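Local coordinates for WbbZ protein (Klebsiella pneumoniae subsp. pneumoniae NTUH-K2044, PDB 6X1L) that is functionally uncharacterised but belongs to the polysaccharide pyruvyl transferase family, and so probably transfers pyruvyl groups to a polysaccharide, at residues Asp87-Asn92 / Val99-Ser104; Phe120-Arg125 / Asp131-Leu136. One frame throughout, in Å; residues are numbered along the deposited sequence.

Contact 1 (Asp87-Asn92 / Val99-Ser104)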
ATOM      1  N   ASP A  87     -11.758   6.914  23.344  1.00 74.51           N
ATOM      2  CA  ASP A  87     -11.473   8.301  23.701  1.00 79.19           C
ATOM      3  C   ASP A  87     -12.053   9.267  22.676  1.00 77.56           C
ATOM      4  O   ASP A  87     -12.530  10.348  23.039  1.00 83.07           O
ATOM      5  CB  ASP A  87      -9.965   8.510  23.843  1.00 87.88           C
ATOM      6  CG  ASP A  87      -9.389   7.805  25.058  1.00 92.01           C
ATOM      7  OD1 ASP A  87     -10.174   7.253  25.857  1.00 90.53           O
ATOM      8  OD2 ASP A  87      -8.148   7.804  25.212  1.00 96.13           O
ATOM      9  N   PHE A  88     -12.017   8.902  21.392  1.00 75.79           N
ATOM     10  CA  PHE A  88     -12.573   9.777  20.365  1.00 76.00           C
ATOM     11  C   PHE A  88     -14.070   9.980  20.562  1.00 70.43           C
ATOM     12  O   PHE A  88     -14.572  11.105  20.462  1.00 68.52           O
ATOM     13  CB  PHE A  88     -12.300   9.210  18.972  1.00 71.34           C
ATOM     14  CG  PHE A  88     -12.821  10.074  17.860  1.00 75.70           C
ATOM     15  CD1 PHE A  88     -12.064  11.128  17.374  1.00 77.71           C
ATOM     16  CD2 PHE A  88     -14.071   9.844  17.307  1.00 73.20           C
ATOM     17  CE1 PHE A  88     -12.540  11.932  16.356  1.00 78.79           C
ATOM     18  CE2 PHE A  88     -14.555  10.646  16.289  1.00 71.73           C
ATOM     19  CZ  PHE A  88     -13.789  11.692  15.812  1.00 74.38           C
ATOM     20  N   ILE A  89     -14.798   8.899  20.838  1.00 65.91           N
ATOM     21  CA  ILE A  89     -16.244   9.004  20.977  1.00 64.93           C
ATOM     22  C   ILE A  89     -16.607   9.770  22.242  1.00 74.99           C
ATOM     23  O   ILE A  89     -17.486  10.639  22.224  1.00 75.73           O
ATOM     24  CB  ILE A  89     -16.878   7.603  20.954  1.00 63.94           C
ATOM     25  CG1 ILE A  89     -16.650   6.950  19.589  1.00 63.08           C
ATOM     26  CG2 ILE A  89     -18.359   7.682  21.272  1.00 70.10           C
ATOM     27  CD1 ILE A  89     -17.263   5.575  19.458  1.00 71.18           C
ATOM     28  N   GLN A  90     -15.922   9.483  23.351  1.00 79.31           N
ATOM     29  CA  GLN A  90     -16.277  10.116  24.616  1.00 84.10           C
ATOM     30  C   GLN A  90     -15.985  11.612  24.595  1.00 90.28           C
ATOM     31  O   GLN A  90     -16.729  12.403  25.187  1.00 96.02           O
ATOM     32  CB  GLN A  90     -15.535   9.441  25.767  1.00 89.31           C
ATOM     33  CG  GLN A  90     -16.034   9.863  27.136  1.00102.69           C
ATOM     34  CD  GLN A  90     -15.399   9.072  28.258  1.00111.19           C
ATOM     35  OE1 GLN A  90     -16.046   8.772  29.262  1.00118.21           O
ATOM     36  NE2 GLN A  90     -14.125   8.731  28.097  1.00107.65           N
ATOM     37  N   ASN A  91     -14.914  12.020  23.916  1.00 89.34           N
ATOM     38  CA  ASN A  91     -14.559  13.432  23.848  1.00 90.68           C
ATOM     39  C   ASN A  91     -15.390  14.208  22.835  1.00 82.46           C
ATOM     40  O   ASN A  91     -15.384  15.442  22.873  1.00 82.71           O
ATOM     41  CB  ASN A  91     -13.072  13.586  23.513  1.00 94.17           C
ATOM     42  CG  ASN A  91     -12.167  13.027  24.596  1.00100.39           C
ATOM     43  OD1 ASN A  91     -12.537  12.982  25.769  1.00105.85           O
ATOM     44  ND2 ASN A  91     -10.972  12.598  24.205  1.00102.25           N
ATOM     45  N   ASN A  92     -16.101  13.526  21.939  1.00 77.85           N
ATOM     46  CA  ASN A  92     -16.843  14.189  20.877  1.00 80.16           C
ATOM     47  C   ASN A  92     -18.337  13.893  20.901  1.00 77.01           C
ATOM     48  O   ASN A  92     -19.072  14.451  20.077  1.00 71.44           O
ATOM     49  CB  ASN A  92     -16.267  13.795  19.508  1.00 72.93           C
ATOM     50  CG  ASN A  92     -14.806  14.181  19.357  1.00 79.55           C
ATOM     51  OD1 ASN A  92     -14.421  15.321  19.615  1.00 85.35           O
ATOM     52  ND2 ASN A  92     -13.981  13.225  18.944  1.00 78.74           N
ATOM     53  N   VAL A  99     -24.682   9.555  17.671  1.00 59.15           N
ATOM     54  CA  VAL A  99     -23.460   8.904  17.219  1.00 64.23           C
ATOM     55  C   VAL A  99     -23.848   7.536  16.683  1.00 63.78           C
ATOM     56  O   VAL A  99     -24.355   6.686  17.427  1.00 62.36           O
ATOM     57  CB  VAL A  99     -22.409   8.790  18.332  1.00 65.60           C
ATOM     58  CG1 VAL A  99     -21.316   7.811  17.921  1.00 64.34           C
ATOM     59  CG2 VAL A  99     -21.806  10.154  18.616  1.00 64.15           C
ATOM     60  N   ILE A 100     -23.623   7.327  15.390  1.00 60.82           N
ATOM     61  CA  ILE A 100     -23.909   6.059  14.732  1.00 52.05           C
ATOM     62  C   ILE A 100     -22.605   5.283  14.621  1.00 58.47           C
ATOM     63  O   ILE A 100     -21.660   5.731  13.959  1.00 55.38           O
ATOM     64  CB  ILE A 100     -24.545   6.270  13.350  1.00 60.35           C
ATOM     65  CG1 ILE A 100     -25.894   6.974  13.481  1.00 72.63           C
ATOM     66  CG2 ILE A 100     -24.705   4.938  12.637  1.00 67.99           C
ATOM     67  CD1 ILE A 100     -26.584   7.206  12.158  1.00 77.57           C
ATOM     68  N   ILE A 101     -22.551   4.125  15.269  1.00 54.35           N
ATOM     69  CA  ILE A 101     -21.387   3.254  15.198  1.00 63.85           C
ATOM     70  C   ILE A 101     -21.630   2.251  14.077  1.00 61.22           C
ATOM     71  O   ILE A 101     -22.497   1.381  14.188  1.00 57.36           O
ATOM     72  CB  ILE A 101     -21.124   2.553  16.536  1.00 66.12           C
ATOM     73  CG1 ILE A 101     -20.807   3.589  17.617  1.00 66.91           C
ATOM     74  CG2 ILE A 101     -19.988   1.548  16.396  1.00 68.15           C
ATOM     75  CD1 ILE A 101     -20.480   2.991  18.968  1.00 68.30           C
HETATM   76  N   MSE A 102     -20.873   2.381  12.991  1.00 59.62           N
HETATM   77  CA  MSE A 102     -20.992   1.475  11.848  1.00 56.24           C
HETATM   78  C   MSE A 102     -20.592   0.051  12.275  1.00 46.75           C
HETATM   79  O   MSE A 102     -19.938  -0.106  13.306  1.00 51.91           O
HETATM   80  CB  MSE A 102     -20.140   2.003  10.685  1.00 52.25           C
HETATM   81  CG  MSE A 102     -20.602   3.373  10.194  1.00 52.96           C
HETATM   82 SE   MSE A 102     -22.416   3.375   9.421  0.53 55.83          SE
HETATM   83  CE  MSE A 102     -21.899   2.933   7.579  1.00 64.56           C
ATOM     84  N   PRO A 103     -21.004  -0.985  11.499  1.00 51.21           N
ATOM     85  CA  PRO A 103     -20.867  -2.377  11.971  1.00 54.18           C
ATOM     86  C   PRO A 103     -19.541  -2.701  12.641  1.00 54.23           C
ATOM     87  O   PRO A 103     -18.484  -2.685  11.998  1.00 51.87           O
ATOM     88  CB  PRO A 103     -21.051  -3.190  10.685  1.00 56.91           C
ATOM     89  CG  PRO A 103     -22.015  -2.370   9.897  1.00 49.80           C
ATOM     90  CD  PRO A 103     -21.658  -0.930  10.175  1.00 49.79           C
ATOM     91  N   SER A 104     -19.593  -3.010  13.936  1.00 49.27           N
ATOM     92  CA  SER A 104     -18.391  -3.075  14.752  1.00 51.27           C
ATOM     93  C   SER A 104     -18.413  -4.287  15.675  1.00 55.50           C
ATOM     94  O   SER A 104     -19.463  -4.873  15.960  1.00 53.25           O
ATOM     95  CB  SER A 104     -18.218  -1.801  15.589  1.00 47.19           C
ATOM     96  OG  SER A 104     -17.967  -0.679  14.758  1.00 54.95           O
TER
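Val99 opens the strand side of this contact by turning its side chain toward Ile89 of the helix, in the beta-alpha-beta unit formed by strand 67-71, helix 84-92 and strand 98-104. The unit belongs to a six-stranded parallel sheet, and the backbones come nearest at Ile89 CA and Val99 CA, 8.1 Å apart. Methyl meets methyl here, loosely: Val99 CG1 lies 4.5 Å from Ile89 CG2, the branch of the isoleucine that is anti to the backbone N. Ile100, next along, turns to the other face of the sheet, where it packs on Tyr18 of helix 6-21.

Ile101 returns to the helix side. Its CB does not point straight at the helix, but CG1, anti to the carbonyl carbon (chi1 -63°), extends the chain until CD1 comes within 4.2 Å of Ile89 CD1. The two isoleucines cross at about a right angle, so that they meet through their terminal methyls and not along their lengths. Ile89 thus spends one branch on each strand residue. All three side chains are apolar and buried, and no hydrogen bond crosses between the two segments. Phe71 and Phe120, from the strands flanking 98-104, also pack on Ile89.

Beyond Met102, present as selenomethionine, the chain turns a corner at Pro103, and Ser104 folds its side chain back onto the strand it has just left. Ser104 OG donates to Met102 O across 2.5 Å, a separation so short that its exact length is doubtful. The C=O...donor angle at Met102 O is 158°.

Contact 2 (Phe120-Arg125 / Asp131-Leu136)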
ATOM      1  N   PHE A 120     -26.495   6.856  21.270  1.00 60.56           N
ATOM      2  CA  PHE A 120     -25.833   5.831  20.475  1.00 65.16           C
ATOM      3  C   PHE A 120     -26.825   5.081  19.598  1.00 67.10           C
ATOM      4  O   PHE A 120     -27.906   4.690  20.049  1.00 62.58           O
ATOM      5  CB  PHE A 120     -25.115   4.824  21.376  1.00 61.95           C
ATOM      6  CG  PHE A 120     -23.714   5.207  21.735  1.00 64.89           C
ATOM      7  CD1 PHE A 120     -22.952   5.993  20.890  1.00 74.20           C
ATOM      8  CD2 PHE A 120     -23.150   4.762  22.918  1.00 64.12           C
ATOM      9  CE1 PHE A 120     -21.656   6.333  21.225  1.00 79.78           C
ATOM     10  CE2 PHE A 120     -21.858   5.098  23.259  1.00 67.73           C
ATOM     11  CZ  PHE A 120     -21.110   5.885  22.415  1.00 73.78           C
ATOM     12  N   VAL A 121     -26.441   4.872  18.343  1.00 53.25           N
ATOM     13  CA  VAL A 121     -27.078   3.898  17.466  1.00 54.49           C
ATOM     14  C   VAL A 121     -25.976   2.936  17.048  1.00 56.05           C
ATOM     15  O   VAL A 121     -25.035   3.330  16.345  1.00 55.52           O
ATOM     16  CB  VAL A 121     -27.753   4.553  16.255  1.00 57.01           C
ATOM     17  CG1 VAL A 121     -28.394   3.494  15.372  1.00 57.96           C
ATOM     18  CG2 VAL A 121     -28.796   5.565  16.719  1.00 66.13           C
ATOM     19  N   VAL A 122     -26.066   1.688  17.504  1.00 54.27           N
ATOM     20  CA  VAL A 122     -24.955   0.744  17.434  1.00 54.84           C
ATOM     21  C   VAL A 122     -25.269  -0.324  16.398  1.00 55.69           C
ATOM     22  O   VAL A 122     -26.276  -1.031  16.508  1.00 50.85           O
ATOM     23  CB  VAL A 122     -24.666   0.100  18.797  1.00 55.70           C
ATOM     24  CG1 VAL A 122     -23.396  -0.740  18.713  1.00 54.57           C
ATOM     25  CG2 VAL A 122     -24.548   1.160  19.877  1.00 49.31           C
ATOM     26  N   PHE A 123     -24.390  -0.462  15.407  1.00 53.10           N
ATOM     27  CA  PHE A 123     -24.466  -1.556  14.450  1.00 54.56           C
ATOM     28  C   PHE A 123     -23.399  -2.582  14.807  1.00 52.12           C
ATOM     29  O   PHE A 123     -22.218  -2.238  14.934  1.00 50.25           O
ATOM     30  CB  PHE A 123     -24.291  -1.048  13.020  1.00 60.25           C
ATOM     31  CG  PHE A 123     -25.454  -0.242  12.525  1.00 55.81           C
ATOM     32  CD1 PHE A 123     -26.505  -0.855  11.864  1.00 57.87           C
ATOM     33  CD2 PHE A 123     -25.507   1.125  12.738  1.00 56.02           C
ATOM     34  CE1 PHE A 123     -27.588  -0.118  11.420  1.00 61.55           C
ATOM     35  CE2 PHE A 123     -26.583   1.869  12.296  1.00 65.17           C
ATOM     36  CZ  PHE A 123     -27.627   1.246  11.636  1.00 63.59           C
ATOM     37  N   CYS A 124     -23.820  -3.832  14.971  1.00 50.83           N
ATOM     38  CA  CYS A 124     -22.957  -4.922  15.395  1.00 49.06           C
ATOM     39  C   CYS A 124     -22.712  -5.861  14.223  1.00 55.24           C
ATOM     40  O   CYS A 124     -23.647  -6.218  13.497  1.00 53.15           O
ATOM     41  CB  CYS A 124     -23.590  -5.685  16.560  1.00 52.09           C
ATOM     42  SG  CYS A 124     -24.287  -4.596  17.829  1.00 57.57           S
ATOM     43  N   ARG A 125     -21.456  -6.264  14.038  1.00 45.32           N
ATOM     44  CA  ARG A 125     -21.092  -7.101  12.904  1.00 49.59           C
ATOM     45  C   ARG A 125     -21.037  -8.586  13.249  1.00 52.75           C
ATOM     46  O   ARG A 125     -20.631  -9.390  12.403  1.00 54.97           O
ATOM     47  CB  ARG A 125     -19.755  -6.641  12.306  1.00 44.99           C
ATOM     48  CG  ARG A 125     -18.546  -6.825  13.200  1.00 44.81           C
ATOM     49  CD  ARG A 125     -17.296  -6.251  12.516  1.00 44.73           C
ATOM     50  NE  ARG A 125     -16.083  -6.520  13.280  1.00 48.69           N
ATOM     51  CZ  ARG A 125     -14.877  -6.077  12.940  1.00 52.25           C
ATOM     52  NH1 ARG A 125     -14.725  -5.334  11.852  1.00 47.57           N
ATOM     53  NH2 ARG A 125     -13.825  -6.371  13.692  1.00 49.32           N
ATOM     54  N   ASP A 131     -25.619  -9.392  21.115  1.00 57.36           N
ATOM     55  CA  ASP A 131     -26.208  -9.826  22.379  1.00 59.27           C
ATOM     56  C   ASP A 131     -25.657  -9.030  23.553  1.00 57.31           C
ATOM     57  O   ASP A 131     -26.372  -8.804  24.534  1.00 57.76           O
ATOM     58  CB  ASP A 131     -25.967 -11.319  22.593  1.00 59.71           C
ATOM     59  CG  ASP A 131     -26.714 -12.175  21.596  1.00 64.57           C
ATOM     60  OD1 ASP A 131     -27.656 -11.658  20.962  1.00 69.62           O
ATOM     61  OD2 ASP A 131     -26.365 -13.365  21.451  1.00 71.82           O
ATOM     62  N   TYR A 132     -24.401  -8.591  23.470  1.00 52.19           N
ATOM     63  CA  TYR A 132     -23.836  -7.774  24.537  1.00 52.80           C
ATOM     64  C   TYR A 132     -24.536  -6.422  24.623  1.00 59.21           C
ATOM     65  O   TYR A 132     -25.034  -6.037  25.690  1.00 57.47           O
ATOM     66  CB  TYR A 132     -22.330  -7.605  24.314  1.00 56.70           C
ATOM     67  CG  TYR A 132     -21.695  -6.523  25.157  1.00 56.98           C
ATOM     68  CD1 TYR A 132     -21.931  -6.448  26.524  1.00 54.02           C
ATOM     69  CD2 TYR A 132     -20.844  -5.587  24.585  1.00 53.16           C
ATOM     70  CE1 TYR A 132     -21.352  -5.460  27.292  1.00 59.04           C
ATOM     71  CE2 TYR A 132     -20.258  -4.601  25.344  1.00 53.08           C
ATOM     72  CZ  TYR A 132     -20.512  -4.541  26.696  1.00 56.60           C
ATOM     73  OH  TYR A 132     -19.927  -3.553  27.452  1.00 58.61           O
ATOM     74  N   ILE A 133     -24.603  -5.694  23.504  1.00 53.48           N
ATOM     75  CA  ILE A 133     -25.212  -4.365  23.518  1.00 58.20           C
ATOM     76  C   ILE A 133     -26.679  -4.447  23.918  1.00 59.96           C
ATOM     77  O   ILE A 133     -27.159  -3.649  24.733  1.00 58.49           O
ATOM     78  CB  ILE A 133     -25.044  -3.675  22.152  1.00 60.80           C
ATOM     79  CG1 ILE A 133     -23.561  -3.531  21.799  1.00 58.38           C
ATOM     80  CG2 ILE A 133     -25.725  -2.315  22.166  1.00 60.02           C
ATOM     81  CD1 ILE A 133     -22.773  -2.719  22.806  1.00 59.29           C
ATOM     82  N   LYS A 134     -27.417  -5.403  23.352  1.00 56.10           N
ATOM     83  CA  LYS A 134     -28.821  -5.535  23.718  1.00 54.86           C
ATOM     84  C   LYS A 134     -28.992  -5.949  25.174  1.00 59.54           C
ATOM     85  O   LYS A 134     -30.042  -5.669  25.762  1.00 58.65           O
ATOM     86  CB  LYS A 134     -29.529  -6.530  22.794  1.00 62.46           C
ATOM     87  CG  LYS A 134     -29.426  -7.989  23.215  1.00 70.65           C
ATOM     88  CD  LYS A 134     -30.192  -8.889  22.253  1.00 78.88           C
ATOM     89  CE  LYS A 134     -30.209 -10.333  22.736  1.00 90.16           C
ATOM     90  NZ  LYS A 134     -30.989 -11.224  21.829  1.00 96.12           N
ATOM     91  N   SER A 135     -27.985  -6.591  25.774  1.00 58.54           N
ATOM     92  CA  SER A 135     -28.069  -6.911  27.193  1.00 68.06           C
ATOM     93  C   SER A 135     -27.939  -5.666  28.056  1.00 69.54           C
ATOM     94  O   SER A 135     -28.399  -5.669  29.202  1.00 65.17           O
ATOM     95  CB  SER A 135     -27.000  -7.939  27.577  1.00 61.15           C
ATOM     96  OG  SER A 135     -25.726  -7.343  27.744  1.00 56.71           O
ATOM     97  N   LEU A 136     -27.330  -4.602  27.527  1.00 63.71           N
ATOM     98  CA  LEU A 136     -27.235  -3.310  28.198  1.00 65.86           C
ATOM     99  C   LEU A 136     -28.504  -2.485  28.034  1.00 72.12           C
ATOM    100  O   LEU A 136     -28.454  -1.251  28.128  1.00 79.07           O
ATOM    101  CB  LEU A 136     -26.014  -2.537  27.687  1.00 62.99           C
ATOM    102  CG  LEU A 136     -24.676  -3.253  27.820  1.00 67.54           C
ATOM    103  CD1 LEU A 136     -23.530  -2.402  27.285  1.00 69.85           C
ATOM    104  CD2 LEU A 136     -24.440  -3.629  29.268  1.00 71.14           C
TER
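A small, wholly apolar strand-to-helix contact joins the first two elements of a beta-alpha-beta unit, strand 120-124 and helix 127-135, whose third element is strand 144-146. Ile133 is its centre on the helix. Val122 and Cys124, two residues apart and therefore on the same face of the strand, both direct their side chains toward it, and the backbones come nearest where Val122 CA lies 7.9 Å from Ile133 CA.

One atom of the isoleucine does the touching. Ile133 CG1, anti to the carbonyl carbon with chi1 -60°, lies 4.2 Å from Val122 CG1, and the two side chains cross obliquely. With Val122 CG1 anti to the backbone N, this methyl of the valine comes nearer to Ile133 CG1 than CG2 does. The same Ile133 CG1 is also 4.2 Å from Cys124 SG, so the methylene is shared between a methyl and a sulfur. Contact is by van der Waals packing throughout, and all three residues are buried.

Several polar groups of 131-136 pair within the helix. On its exposed side Lys134 NZ forms a long salt bridge with Asp131 OD1 at 3.5 Å. Near the helix end Ser135 OG donates to Tyr132 O, at a modelled separation of 2.5 Å that is unusually short and doubtful in its exact value.

Val144 of strand 144-146 touches both Ile133 and Cys124, while Tyr138 from the following loop packs on Ile133. On the other side of the sheet Phe123 stacks on Phe145 and meets Phe11 of helix 6-21 edge to face. Tyr132 OH is hydrogen-bonded to Gly108 O, and Leu136 leans on helix 110-115.

Overall arrangement
Contacts 1 and 2 lie in the same six-stranded parallel sheet, their centres 13 Å apart, and follow each other along the chain: contact 1 closes before contact 2 opens. Their strands, 98-104 and 120-124, are neighbours, probably hydrogen-bonded from Ile101 N to Val121 O (2.8 Å) and from Phe123 N to Ile101 O (2.9 Å). Val99, Ile101, Val122 and Cys124 all turn to the face carrying helices 84-92 and 127-135. Helix 6-21 lies on the opposite face, where Ile100 CG2 is 3.6 Å from Phe123 CE2. Parallel strands with helical crossovers make this domain Rossmann-like; with the second parallel sheet, 167-172 to 266-268, it is consistent with the family's GT-B clan.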